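Local coordinates for protein Kiaa0380 (Homo sapiens, PDB 1HTJ) that probably couples heterotrimeric G protein signalling to Rho GTPases, as a Rho guanine nucleotide exchange factor whose RGS-like domain is the part modelled here, at residues A[57-62]-A[94-98]; A[103-107]-A[120-124]; A[48-53]-A[176-181]; A[27-31]-A[43-47]; A[64-68]-A[198-202]. The protein carries 3 engineered substitutions. All blocks are in the same frame, centred on the assembly; numbering follows the deposited sequence.

Contact 1 of 5, residues A[57-62]-A[94-98]; sequences PSPLLF and PLRVK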
# COMPACT_ATOMS: atom_id res chain seq x y z
N PRO A 57 -1.78 -6.65 5.81
CA PRO A 57 -1.41 -5.44 5.06
C PRO A 57 -0.02 -5.46 4.43
O PRO A 57 0.34 -4.55 3.68
CB PRO A 57 -1.51 -4.35 6.11
CG PRO A 57 -0.90 -5.06 7.32
CD PRO A 57 -1.60 -6.44 7.26
N SER A 58 0.77 -6.48 4.73
CA SER A 58 2.13 -6.54 4.23
C SER A 58 2.35 -6.48 2.71
O SER A 58 2.99 -5.56 2.22
CB SER A 58 2.82 -7.79 4.81
OG SER A 58 2.65 -7.84 6.22
N PRO A 59 1.81 -7.45 1.95
CA PRO A 59 2.02 -7.42 0.49
C PRO A 59 1.68 -6.13 -0.23
O PRO A 59 2.47 -5.67 -1.06
CB PRO A 59 1.20 -8.61 -0.02
CG PRO A 59 0.18 -8.83 1.04
CD PRO A 59 0.94 -8.58 2.33
N LEU A 60 0.52 -5.55 0.07
CA LEU A 60 0.13 -4.32 -0.60
C LEU A 60 0.91 -3.11 -0.13
O LEU A 60 1.28 -2.26 -0.95
CB LEU A 60 -1.37 -4.05 -0.42
CG LEU A 60 -1.87 -2.76 -1.05
CD1 LEU A 60 -1.50 -2.74 -2.54
CD2 LEU A 60 -3.39 -2.66 -0.87
N LEU A 61 1.15 -3.01 1.18
CA LEU A 61 1.90 -1.86 1.67
C LEU A 61 3.32 -1.95 1.13
O LEU A 61 3.93 -0.93 0.79
CB LEU A 61 1.91 -1.81 3.21
CG LEU A 61 0.61 -1.33 3.88
CD1 LEU A 61 0.81 -1.25 5.39
CD2 LEU A 61 0.21 0.05 3.31
N PHE A 62 3.84 -3.16 1.05
CA PHE A 62 5.17 -3.37 0.52
C PHE A 62 5.18 -2.89 -0.94
O PHE A 62 6.02 -2.08 -1.36
CB PHE A 62 5.55 -4.84 0.57
CG PHE A 62 6.76 -5.17 -0.24
CD1 PHE A 62 8.00 -4.59 0.07
CD2 PHE A 62 6.66 -5.99 -1.36
CE1 PHE A 62 9.11 -4.82 -0.72
CE2 PHE A 62 7.78 -6.23 -2.17
CZ PHE A 62 9.01 -5.64 -1.85
N PRO A 94 8.32 -6.62 10.73
CA PRO A 94 6.94 -6.65 11.25
C PRO A 94 5.87 -6.90 10.19
O PRO A 94 4.86 -7.55 10.45
CB PRO A 94 6.80 -5.28 11.93
CG PRO A 94 7.75 -4.42 11.15
CD PRO A 94 8.95 -5.31 10.96
N LEU A 95 6.08 -6.37 8.98
CA LEU A 95 5.13 -6.56 7.88
C LEU A 95 5.84 -7.39 6.81
O LEU A 95 5.89 -7.03 5.62
CB LEU A 95 4.72 -5.21 7.30
CG LEU A 95 4.10 -4.23 8.30
CD1 LEU A 95 3.67 -2.96 7.55
CD2 LEU A 95 2.92 -4.88 9.03
N ARG A 96 6.36 -8.52 7.26
CA ARG A 96 7.11 -9.44 6.44
C ARG A 96 6.43 -9.93 5.18
O ARG A 96 5.29 -10.36 5.18
CB ARG A 96 7.52 -10.65 7.26
CG ARG A 96 8.46 -11.60 6.53
CD ARG A 96 9.85 -11.00 6.42
NE ARG A 96 10.76 -11.86 5.68
CZ ARG A 96 11.00 -13.14 5.98
NH1 ARG A 96 10.38 -13.72 7.01
NH2 ARG A 96 11.86 -13.84 5.24
N VAL A 97 7.17 -9.84 4.09
CA VAL A 97 6.72 -10.33 2.80
C VAL A 97 7.77 -11.37 2.45
O VAL A 97 8.96 -11.07 2.38
CB VAL A 97 6.70 -9.22 1.74
CG1 VAL A 97 6.46 -9.83 0.37
CG2 VAL A 97 5.61 -8.21 2.06
N LYS A 98 7.35 -12.60 2.27
CA LYS A 98 8.30 -13.64 1.94
C LYS A 98 8.60 -13.65 0.44
O LYS A 98 7.69 -13.55 -0.38
CB LYS A 98 7.77 -15.00 2.40
CG LYS A 98 8.83 -16.08 2.33
CD LYS A 98 8.23 -17.48 2.27
CE LYS A 98 9.22 -18.44 1.61
NZ LYS A 98 9.55 -18.04 0.19
O HOH W 1 3.31 -10.75 7.05
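S58 OG is the polar atom held by two partners: a water donates to it over 3.1 Å, and D56 OD1, just ahead of the segment, shares a hydrogen bond with it. The same water gives its other hydrogen to R96 O, 2.8 Å from the water oxygen, so one solvent molecule ties the first turn of helix 58-69 to the irregular chain at 94-98. No direct hydrogen bond joins the two segments. OG lies beside its own backbone N and anti to the carbonyl carbon (chi1 -51°), which lays it against the backbone of L95, 3.2 Å from L95 CA.

The rest is apolar. L95 spreads its two methyls over the helix: CD2 goes to P57 CG, the side chains crossing at about a right angle, while CD1 reaches L61 CD1 at 4.0 Å. Further along, one branch of V97 does all the work. CG2 sits 3.7 Å from F62 CB and equally close to S58 O, wedged between that carbonyl oxygen and the root of the aromatic side chain. The F62 ring continues past it to meet the ring of F88.

This is the seam between a helix of the RGS-like fold and the connection from helix 76-89 to helix 101-112. Backbone hydrogen bonds between L95 and I87 and between V97 and F88 fasten that connection to helix 76-89. P59 packs on helix 118-144, P57 and L95 both touch M192 of helix 186-202, and P57, L60 and L61 lean on helix 41-54.

Contact 2 of 5, residues A[103-107]-A[120-124]; sequences LQAEI and VLCEA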
# COMPACT_ATOMS: atom_id res chain seq x y z
N LEU A 103 16.40 -13.87 -4.39
CA LEU A 103 16.01 -12.47 -4.52
C LEU A 103 16.29 -11.70 -3.24
O LEU A 103 16.81 -10.58 -3.28
CB LEU A 103 14.52 -12.37 -4.88
CG LEU A 103 13.96 -10.97 -5.17
CD1 LEU A 103 14.80 -10.27 -6.23
CD2 LEU A 103 12.51 -11.09 -5.62
N GLN A 104 15.93 -12.30 -2.11
CA GLN A 104 16.13 -11.70 -0.79
C GLN A 104 17.58 -11.27 -0.59
O GLN A 104 17.85 -10.23 0.02
CB GLN A 104 15.77 -12.71 0.30
CG GLN A 104 16.06 -12.23 1.70
CD GLN A 104 14.80 -11.81 2.43
OE1 GLN A 104 13.83 -11.38 1.80
NE2 GLN A 104 14.81 -11.92 3.76
N ALA A 105 18.50 -12.08 -1.10
CA ALA A 105 19.93 -11.79 -0.98
C ALA A 105 20.36 -10.59 -1.80
O ALA A 105 21.10 -9.74 -1.32
CB ALA A 105 20.74 -13.02 -1.40
N GLU A 106 19.90 -10.52 -3.05
CA GLU A 106 20.23 -9.41 -3.94
C GLU A 106 19.69 -8.10 -3.35
O GLU A 106 20.40 -7.10 -3.28
CB GLU A 106 19.60 -9.63 -5.31
CG GLU A 106 20.55 -10.09 -6.41
CD GLU A 106 21.27 -8.94 -7.09
OE1 GLU A 106 22.15 -8.33 -6.44
OE2 GLU A 106 20.97 -8.65 -8.26
N ILE A 107 18.42 -8.13 -2.95
CA ILE A 107 17.78 -6.95 -2.38
C ILE A 107 18.50 -6.49 -1.12
O ILE A 107 18.79 -5.31 -0.96
CB ILE A 107 16.29 -7.24 -2.09
CG1 ILE A 107 15.51 -7.26 -3.40
CG2 ILE A 107 15.72 -6.19 -1.16
CD1 ILE A 107 14.06 -7.63 -3.25
N VAL A 120 15.40 -5.27 -8.61
CA VAL A 120 15.06 -6.34 -7.71
C VAL A 120 13.74 -6.05 -6.98
O VAL A 120 12.93 -6.95 -6.78
CB VAL A 120 16.19 -6.59 -6.68
CG1 VAL A 120 17.42 -7.11 -7.39
CG2 VAL A 120 16.53 -5.31 -5.96
N LEU A 121 13.52 -4.80 -6.59
CA LEU A 121 12.27 -4.47 -5.91
C LEU A 121 11.10 -4.74 -6.83
O LEU A 121 10.04 -5.20 -6.39
CB LEU A 121 12.27 -3.01 -5.42
CG LEU A 121 13.06 -2.85 -4.11
CD1 LEU A 121 13.02 -1.43 -3.61
CD2 LEU A 121 12.49 -3.79 -3.07
N CYS A 122 11.30 -4.48 -8.13
CA CYS A 122 10.27 -4.74 -9.13
C CYS A 122 10.05 -6.25 -9.14
O CYS A 122 8.92 -6.74 -9.24
CB CYS A 122 10.75 -4.26 -10.50
SG CYS A 122 9.43 -3.90 -11.68
N GLU A 123 11.14 -7.00 -9.04
CA GLU A 123 11.04 -8.45 -9.01
C GLU A 123 10.27 -8.86 -7.76
O GLU A 123 9.50 -9.81 -7.78
CB GLU A 123 12.43 -9.10 -8.99
CG GLU A 123 13.14 -9.18 -10.34
CD GLU A 123 14.54 -9.77 -10.23
OE1 GLU A 123 14.68 -10.90 -9.72
OE2 GLU A 123 15.51 -9.08 -10.64
N ALA A 124 10.51 -8.15 -6.66
CA ALA A 124 9.85 -8.44 -5.39
C ALA A 124 8.37 -8.15 -5.49
O ALA A 124 7.54 -8.92 -5.03
CB ALA A 124 10.48 -7.62 -4.25
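I107 and V120 lie side by side, head to tail, pressed tightly together: I107 CG1 stands 3.4 Å from V120 CG2, closer than carbons usually pack. With V120 CG1 beside the backbone N (chi1 -66°), CG2 falls between the backbone N and the carbonyl carbon, and this aims that methyl at the isoleucine. The extended end of I107 then runs on, so that CD1 lies 3.7 Å from A124 CB, one turn further along the partner helix, and also grazes L121 CD2.

L103 comes in one turn earlier on its own helix and straddles the same partner. Its CG stands opposite the backbone N (chi1 -176°), and the two methyls divide the work: CD1 fits between V120 CB, at 4.0 Å, and the stem of E123, while CD2 rests 3.7 Å from the backbone N of A124. A serine in place of L103 would probably strip the stem of E123 of its apolar neighbour, take one of the carbons from V120 CB, and open a gap over the A124 backbone.

Helices 101-112 and 118-144 form a helical hairpin at one end of the all-helical RGS-like domain, joined by a short connection; their segments 103-107 and 120-124 run roughly antiparallel at 144°, axes 9.8 Å apart.

Toward the exposed flank E106 crosses V120 at about a right angle, its CB 3.9 Å from V120 CG1, and its chain then bends. The carboxylates of E106 and E123 stay apart, and E106 OE1 has a long, weak ion pair with R110. On the inner side L121 and A124 both touch F62 of helix 58-69.

Contact 3 of 5, residues A[48-53]-A[176-181]; sequences LRYIFS and ALGDIL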
# COMPACT_ATOMS: atom_id res chain seq x y z
N LEU A 48 -7.82 -0.13 1.17
CA LEU A 48 -6.89 -0.22 2.29
C LEU A 48 -7.61 -0.37 3.62
O LEU A 48 -7.15 -1.07 4.52
CB LEU A 48 -5.97 1.02 2.30
CG LEU A 48 -4.81 0.99 1.29
CD1 LEU A 48 -4.15 2.35 1.20
CD2 LEU A 48 -3.79 -0.03 1.76
N ARG A 49 -8.76 0.28 3.75
CA ARG A 49 -9.53 0.17 4.98
C ARG A 49 -9.93 -1.29 5.20
O ARG A 49 -9.89 -1.79 6.31
CB ARG A 49 -10.77 1.08 4.91
CG ARG A 49 -10.40 2.55 5.02
CD ARG A 49 -11.58 3.47 4.83
NE ARG A 49 -12.58 3.34 5.88
CZ ARG A 49 -13.59 4.19 6.05
NH1 ARG A 49 -13.73 5.23 5.25
NH2 ARG A 49 -14.46 4.02 7.04
N TYR A 50 -10.30 -1.96 4.11
CA TYR A 50 -10.66 -3.36 4.19
C TYR A 50 -9.42 -4.13 4.63
O TYR A 50 -9.46 -4.91 5.59
CB TYR A 50 -11.16 -3.88 2.83
CG TYR A 50 -11.14 -5.40 2.75
CD1 TYR A 50 -12.00 -6.18 3.53
CD2 TYR A 50 -10.17 -6.06 1.98
CE1 TYR A 50 -11.89 -7.59 3.55
CE2 TYR A 50 -10.06 -7.45 2.00
CZ TYR A 50 -10.91 -8.21 2.78
OH TYR A 50 -10.73 -9.59 2.83
N ILE A 51 -8.31 -3.90 3.93
CA ILE A 51 -7.06 -4.59 4.25
C ILE A 51 -6.69 -4.40 5.72
O ILE A 51 -6.52 -5.37 6.47
CB ILE A 51 -5.89 -4.05 3.40
CG1 ILE A 51 -6.16 -4.26 1.91
CG2 ILE A 51 -4.58 -4.72 3.85
CD1 ILE A 51 -6.19 -5.70 1.45
N PHE A 52 -6.56 -3.14 6.14
CA PHE A 52 -6.18 -2.84 7.52
C PHE A 52 -7.10 -3.48 8.55
O PHE A 52 -6.63 -3.89 9.62
CB PHE A 52 -6.14 -1.32 7.74
CG PHE A 52 -4.89 -0.66 7.20
CD1 PHE A 52 -4.43 0.54 7.76
CD2 PHE A 52 -4.17 -1.22 6.15
CE1 PHE A 52 -3.29 1.17 7.27
CE2 PHE A 52 -3.02 -0.59 5.64
CZ PHE A 52 -2.59 0.60 6.21
N SER A 53 -8.39 -3.58 8.23
CA SER A 53 -9.37 -4.17 9.13
C SER A 53 -9.42 -5.69 9.17
O SER A 53 -9.62 -6.26 10.23
CB SER A 53 -10.79 -3.72 8.76
OG SER A 53 -10.92 -2.31 8.79
N ALA A 176 -9.60 7.80 8.20
CA ALA A 176 -10.24 6.61 8.72
C ALA A 176 -9.21 5.48 8.94
O ALA A 176 -9.33 4.71 9.91
CB ALA A 176 -11.34 6.16 7.77
N LEU A 177 -8.20 5.40 8.08
CA LEU A 177 -7.17 4.37 8.21
C LEU A 177 -6.35 4.60 9.47
O LEU A 177 -5.94 3.65 10.15
CB LEU A 177 -6.27 4.35 6.98
CG LEU A 177 -6.88 3.64 5.76
CD1 LEU A 177 -6.28 4.17 4.47
CD2 LEU A 177 -6.69 2.14 5.88
N GLY A 178 -6.13 5.87 9.78
CA GLY A 178 -5.38 6.24 10.97
C GLY A 178 -6.18 5.81 12.19
O GLY A 178 -5.60 5.35 13.18
N ASP A 179 -7.50 5.96 12.13
CA ASP A 179 -8.33 5.54 13.25
C ASP A 179 -8.22 4.03 13.41
O ASP A 179 -8.15 3.53 14.52
CB ASP A 179 -9.78 5.94 13.03
CG ASP A 179 -10.01 7.42 13.30
OD1 ASP A 179 -9.24 7.98 14.10
OD2 ASP A 179 -10.96 8.00 12.73
N ILE A 180 -8.21 3.31 12.29
CA ILE A 180 -8.09 1.86 12.36
C ILE A 180 -6.76 1.50 13.03
O ILE A 180 -6.72 0.63 13.91
CB ILE A 180 -8.18 1.22 10.93
CG1 ILE A 180 -9.58 1.45 10.33
CG2 ILE A 180 -7.88 -0.27 10.99
CD1 ILE A 180 -9.77 0.88 8.93
N LEU A 181 -5.69 2.17 12.62
CA LEU A 181 -4.34 1.92 13.17
C LEU A 181 -4.18 2.30 14.63
O LEU A 181 -3.40 1.67 15.35
CB LEU A 181 -3.27 2.66 12.36
CG LEU A 181 -3.06 2.30 10.89
CD1 LEU A 181 -2.01 3.20 10.26
CD2 LEU A 181 -2.63 0.85 10.80
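F52 and L177 meet at the heart of a parallel helix pair in the all-helical RGS-like domain, formed by helices 41-54 and 163-182; the segments 48-53 and 176-181 run 2° from parallel, axes 9.8 Å apart. The tight part is the aromatic one. L177 CD2 sits over one face of the F52 ring, a CH-pi contact of 3.8 Å to the centroid, displaced toward the rim so that F52 CD1 is its nearest ring atom. L181 CD2 comes obliquely from the opposite side of the ring plane, 3.5 Å from F52 CD1, and M192 of helix 186-202 packs on both F52 and L181. L177 CD1 meanwhile lies against L48 CB, so one leucine bridges two turns of the partner helix.

The other side is looser and partly open to solvent. There R49 bends at chi3 (65°) and lays the face of its guanidinium over A176, with CB 3.4 Å from R49 CZ above the centre of the group. Its NH1 is hydrogen-bonded to Q173, which should help keep the flat group in this pose. I180 fills the step between, CG2 toward F52 CB and CD1 toward S53. That serine turns back on its own helix: S53 OG donates to R49 O over 2.7 Å, reaching the carbonyl from the face opposite to S53 N, while I180 CD1 lies 3.4 Å from OG.

Contact 4 of 5, residues A[27-31]-A[43-47]; sequences SDIIF and HLGVF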
# COMPACT_ATOMS: atom_id res chain seq x y z
N SER A 27 -16.05 2.35 -10.45
CA SER A 27 -15.45 1.70 -9.30
C SER A 27 -15.19 0.23 -9.59
O SER A 27 -14.13 -0.29 -9.29
CB SER A 27 -16.35 1.86 -8.09
OG SER A 27 -16.52 3.24 -7.80
N ASP A 28 -16.17 -0.43 -10.20
CA ASP A 28 -16.05 -1.84 -10.54
C ASP A 28 -14.78 -2.06 -11.37
O ASP A 28 -14.05 -3.03 -11.17
CB ASP A 28 -17.27 -2.28 -11.36
CG ASP A 28 -18.58 -1.74 -10.80
OD1 ASP A 28 -19.56 -1.63 -11.59
OD2 ASP A 28 -18.64 -1.43 -9.59
N ILE A 29 -14.53 -1.15 -12.31
CA ILE A 29 -13.36 -1.25 -13.16
C ILE A 29 -12.08 -1.01 -12.36
O ILE A 29 -11.13 -1.79 -12.45
CB ILE A 29 -13.43 -0.23 -14.32
CG1 ILE A 29 -14.54 -0.62 -15.29
CG2 ILE A 29 -12.10 -0.17 -15.05
CD1 ILE A 29 -14.46 -2.07 -15.79
N ILE A 30 -12.08 0.05 -11.56
CA ILE A 30 -10.93 0.39 -10.73
C ILE A 30 -10.55 -0.66 -9.69
O ILE A 30 -9.41 -1.09 -9.63
CB ILE A 30 -11.17 1.74 -10.03
CG1 ILE A 30 -11.33 2.83 -11.10
CG2 ILE A 30 -10.00 2.06 -9.11
CD1 ILE A 30 -11.62 4.20 -10.55
N PHE A 31 -11.51 -1.10 -8.87
CA PHE A 31 -11.23 -2.09 -7.83
C PHE A 31 -10.72 -3.42 -8.36
O PHE A 31 -10.09 -4.20 -7.64
CB PHE A 31 -12.48 -2.33 -6.97
CG PHE A 31 -12.76 -1.22 -6.02
CD1 PHE A 31 -13.96 -0.53 -6.06
CD2 PHE A 31 -11.81 -0.86 -5.07
CE1 PHE A 31 -14.22 0.51 -5.18
CE2 PHE A 31 -12.06 0.18 -4.18
CZ PHE A 31 -13.26 0.87 -4.23
N HIS A 43 -10.20 5.25 -4.02
CA HIS A 43 -10.49 3.84 -4.17
C HIS A 43 -9.48 3.00 -3.41
O HIS A 43 -9.83 2.05 -2.69
CB HIS A 43 -10.48 3.47 -5.65
CG HIS A 43 -11.59 4.09 -6.43
ND1 HIS A 43 -11.67 5.45 -6.65
CD2 HIS A 43 -12.71 3.56 -6.97
CE1 HIS A 43 -12.79 5.73 -7.28
NE2 HIS A 43 -13.44 4.60 -7.49
N LEU A 44 -8.21 3.37 -3.56
CA LEU A 44 -7.13 2.68 -2.89
C LEU A 44 -7.37 2.77 -1.39
O LEU A 44 -7.18 1.80 -0.66
CB LEU A 44 -5.79 3.33 -3.24
CG LEU A 44 -4.55 2.63 -2.66
CD1 LEU A 44 -4.40 1.27 -3.30
CD2 LEU A 44 -3.30 3.48 -2.93
N GLY A 45 -7.79 3.94 -0.94
CA GLY A 45 -8.08 4.16 0.46
C GLY A 45 -9.17 3.22 0.94
O GLY A 45 -9.03 2.57 1.97
N VAL A 46 -10.27 3.14 0.19
CA VAL A 46 -11.36 2.25 0.55
C VAL A 46 -10.80 0.82 0.67
O VAL A 46 -11.01 0.14 1.67
CB VAL A 46 -12.48 2.29 -0.52
CG1 VAL A 46 -13.48 1.17 -0.28
CG2 VAL A 46 -13.18 3.63 -0.50
N PHE A 47 -10.10 0.38 -0.37
CA PHE A 47 -9.51 -0.94 -0.38
C PHE A 47 -8.58 -1.16 0.82
O PHE A 47 -8.57 -2.24 1.42
CB PHE A 47 -8.75 -1.14 -1.70
CG PHE A 47 -8.13 -2.52 -1.87
CD1 PHE A 47 -8.85 -3.67 -1.52
CD2 PHE A 47 -6.83 -2.67 -2.37
CE1 PHE A 47 -8.30 -4.94 -1.68
CE2 PHE A 47 -6.27 -3.93 -2.53
CZ PHE A 47 -7.01 -5.08 -2.18
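F31 and H43 have the closest CA atoms where the segments 27-31 and 43-47 cross at 67°, their axes 10.9 Å apart. H43 CG lies beside the backbone N, anti to the carbonyl carbon (chi1 -67°), and this sends the imidazole out from helix 41-54 into the angle between the two helices, where three residues of the N-terminal helix meet it from different sides.

I30 covers one face: CD1 stands 3.7 Å from the ring centroid, a CH-pi contact displaced toward the NE2 side, while CG2 rests near H43 CG. S27 comes at the edge, near the ring plane, and its OG makes a weak hydrogen bond of 3.4 Å with H43 NE2. F31 approaches obliquely, the two ring planes at 47° and their centroids 5.2 Å apart. H43 CD2 lies over a face of the phenyl ring, and F31 CE2 reaches in to 3.3 Å from H43 O. Beyond it, F31 CZ touches V46 CG1 at 4.0 Å, and CE2 comes up to F47 CB.

The crossing packs the first helix of the modelled chain onto the longer helix 41-54 of the RGS-like fold. Y139 of helix 118-144 meets the F31 ring edge-to-face, L37 of helix 34-39 touches I30, H43 and F47, and D28 makes a salt bridge to R143.

Within this contact the imidazole is met mostly by carbon, and probably acts chiefly as a flat packing surface; the serine probably sets its rotation only gently, and such a setting would be expected to disfavour a charged imidazolium.

Contact 5 of 5, residues A[64-68]-A[198-202]; sequences LCAEV and TYMSH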
# COMPACT_ATOMS: atom_id res chain seq x y z
N LEU A 64 3.22 -0.87 -2.52
CA LEU A 64 3.06 0.56 -2.62
C LEU A 64 4.35 1.32 -2.28
O LEU A 64 4.63 2.39 -2.84
CB LEU A 64 1.92 1.03 -1.70
CG LEU A 64 0.50 0.61 -2.12
CD1 LEU A 64 -0.51 1.04 -1.07
CD2 LEU A 64 0.15 1.24 -3.45
N CYS A 65 5.13 0.77 -1.35
CA CYS A 65 6.37 1.41 -0.97
C CYS A 65 7.42 1.19 -2.06
O CYS A 65 8.15 2.12 -2.40
CB CYS A 65 6.86 0.88 0.38
SG CYS A 65 5.97 1.58 1.82
N ALA A 66 7.46 -0.02 -2.62
CA ALA A 66 8.40 -0.34 -3.69
C ALA A 66 8.05 0.53 -4.89
O ALA A 66 8.93 0.97 -5.63
CB ALA A 66 8.29 -1.81 -4.08
N GLU A 67 6.76 0.79 -5.06
CA GLU A 67 6.28 1.63 -6.14
C GLU A 67 6.82 3.05 -5.94
O GLU A 67 7.33 3.66 -6.88
CB GLU A 67 4.75 1.63 -6.14
CG GLU A 67 4.10 2.12 -7.42
CD GLU A 67 4.48 1.31 -8.64
OE1 GLU A 67 4.95 0.15 -8.49
OE2 GLU A 67 4.29 1.83 -9.76
N VAL A 68 6.74 3.57 -4.72
CA VAL A 68 7.26 4.91 -4.44
C VAL A 68 8.77 4.95 -4.65
O VAL A 68 9.31 5.91 -5.19
CB VAL A 68 6.99 5.35 -3.00
CG1 VAL A 68 7.66 6.70 -2.74
CG2 VAL A 68 5.49 5.43 -2.74
N THR A 198 3.92 7.00 3.35
CA THR A 198 4.93 7.10 2.32
C THR A 198 4.27 7.17 0.95
O THR A 198 4.66 7.97 0.09
CB THR A 198 5.86 5.89 2.35
OG1 THR A 198 6.66 5.95 3.53
CG2 THR A 198 6.74 5.84 1.12
N TYR A 199 3.26 6.33 0.75
CA TYR A 199 2.56 6.30 -0.52
C TYR A 199 1.64 7.48 -0.69
O TYR A 199 1.68 8.17 -1.71
CB TYR A 199 1.71 5.04 -0.67
CG TYR A 199 1.22 4.90 -2.09
CD1 TYR A 199 2.09 4.48 -3.10
CD2 TYR A 199 -0.08 5.26 -2.44
CE1 TYR A 199 1.69 4.41 -4.42
CE2 TYR A 199 -0.50 5.20 -3.77
CZ TYR A 199 0.38 4.77 -4.75
OH TYR A 199 -0.02 4.67 -6.07
N MSE A 200 0.78 7.69 0.30
CA MSE A 200 -0.19 8.77 0.24
C MSE A 200 0.49 10.11 0.05
O MSE A 200 0.11 10.90 -0.81
CB MSE A 200 -1.05 8.78 1.50
CG MSE A 200 -2.12 7.69 1.52
SE MSE A 200 -3.25 7.72 -0.08
CE MSE A 200 -4.08 5.98 0.04
N SER A 201 1.51 10.35 0.86
CA SER A 201 2.26 11.59 0.78
C SER A 201 2.77 11.74 -0.65
O SER A 201 2.59 12.78 -1.28
CB SER A 201 3.42 11.56 1.76
OG SER A 201 4.26 12.67 1.57
N HIS A 202 3.39 10.69 -1.16
CA HIS A 202 3.91 10.71 -2.52
C HIS A 202 2.79 10.95 -3.54
O HIS A 202 3.02 11.55 -4.59
CB HIS A 202 4.62 9.39 -2.80
CG HIS A 202 4.83 9.10 -4.25
ND1 HIS A 202 3.92 8.39 -5.01
CD2 HIS A 202 5.86 9.40 -5.08
CE1 HIS A 202 4.39 8.26 -6.24
NE2 HIS A 202 5.56 8.86 -6.31
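L64 and Y199 stand closest, 6.1 Å between CA atoms, where helix 64-68 and helix 198-202 cross at 45° with their axes 9.3 Å apart. Y199 swings CG away from its backbone N (chi1 -169°) and lays its ring across L64 at about a right angle. L64 CD2 sits over the middle of one face, 3.7 Å from the centroid and 11° off the normal, a well-centred CH-pi contact. The ring's CD1 corner, meanwhile, comes 3.3 Å from L64 O.

V68 works with both branches: CG2 meets Y199 CD1 obliquely at 3.5 Å, and CG1 passes alongside H202, 4.0 Å from CD2. T198 CG2 lies about equally near both methyls of V68, while its OG1 turns back to F194 O. A leucine in place of Y199 would probably leave L64 CD2 without a ring to rest on and K38 O without the hydroxyl that bonds to it.

These are the central and C-terminal helices of the RGS-like domain. The chemistry is apolar inside and polar at the margin: polar side chains of both helices, Y199 and E67, meet K38 of helix 34-39, and E67 also reaches Q125 of helix 118-144, which probably helps tie those helices to the crossing.

Contacts 1 and 4 are largely buried, while 2, 3 and 5 each have a side nearer solvent; contact 5 lies deepest, about 7 Å from the chain centre, and contact 2 farthest out, about 18 Å. Helix 58-69 serves contacts 1 and 5, and helix 41-54 serves 3 and 4. The two helices also touch, through L60 on L48 and F47. F62 carries contact 1 into contact 2, and L44 links the region of contact 4 to Y199 and L64 of contact 5. The chemistry follows place: contact 1, at a loop, adds a bridging water; contact 4 a weak side-chain bond; 2, 3 and 5 join helices mainly by apolar packing, with the R49 guanidinium in contact 3.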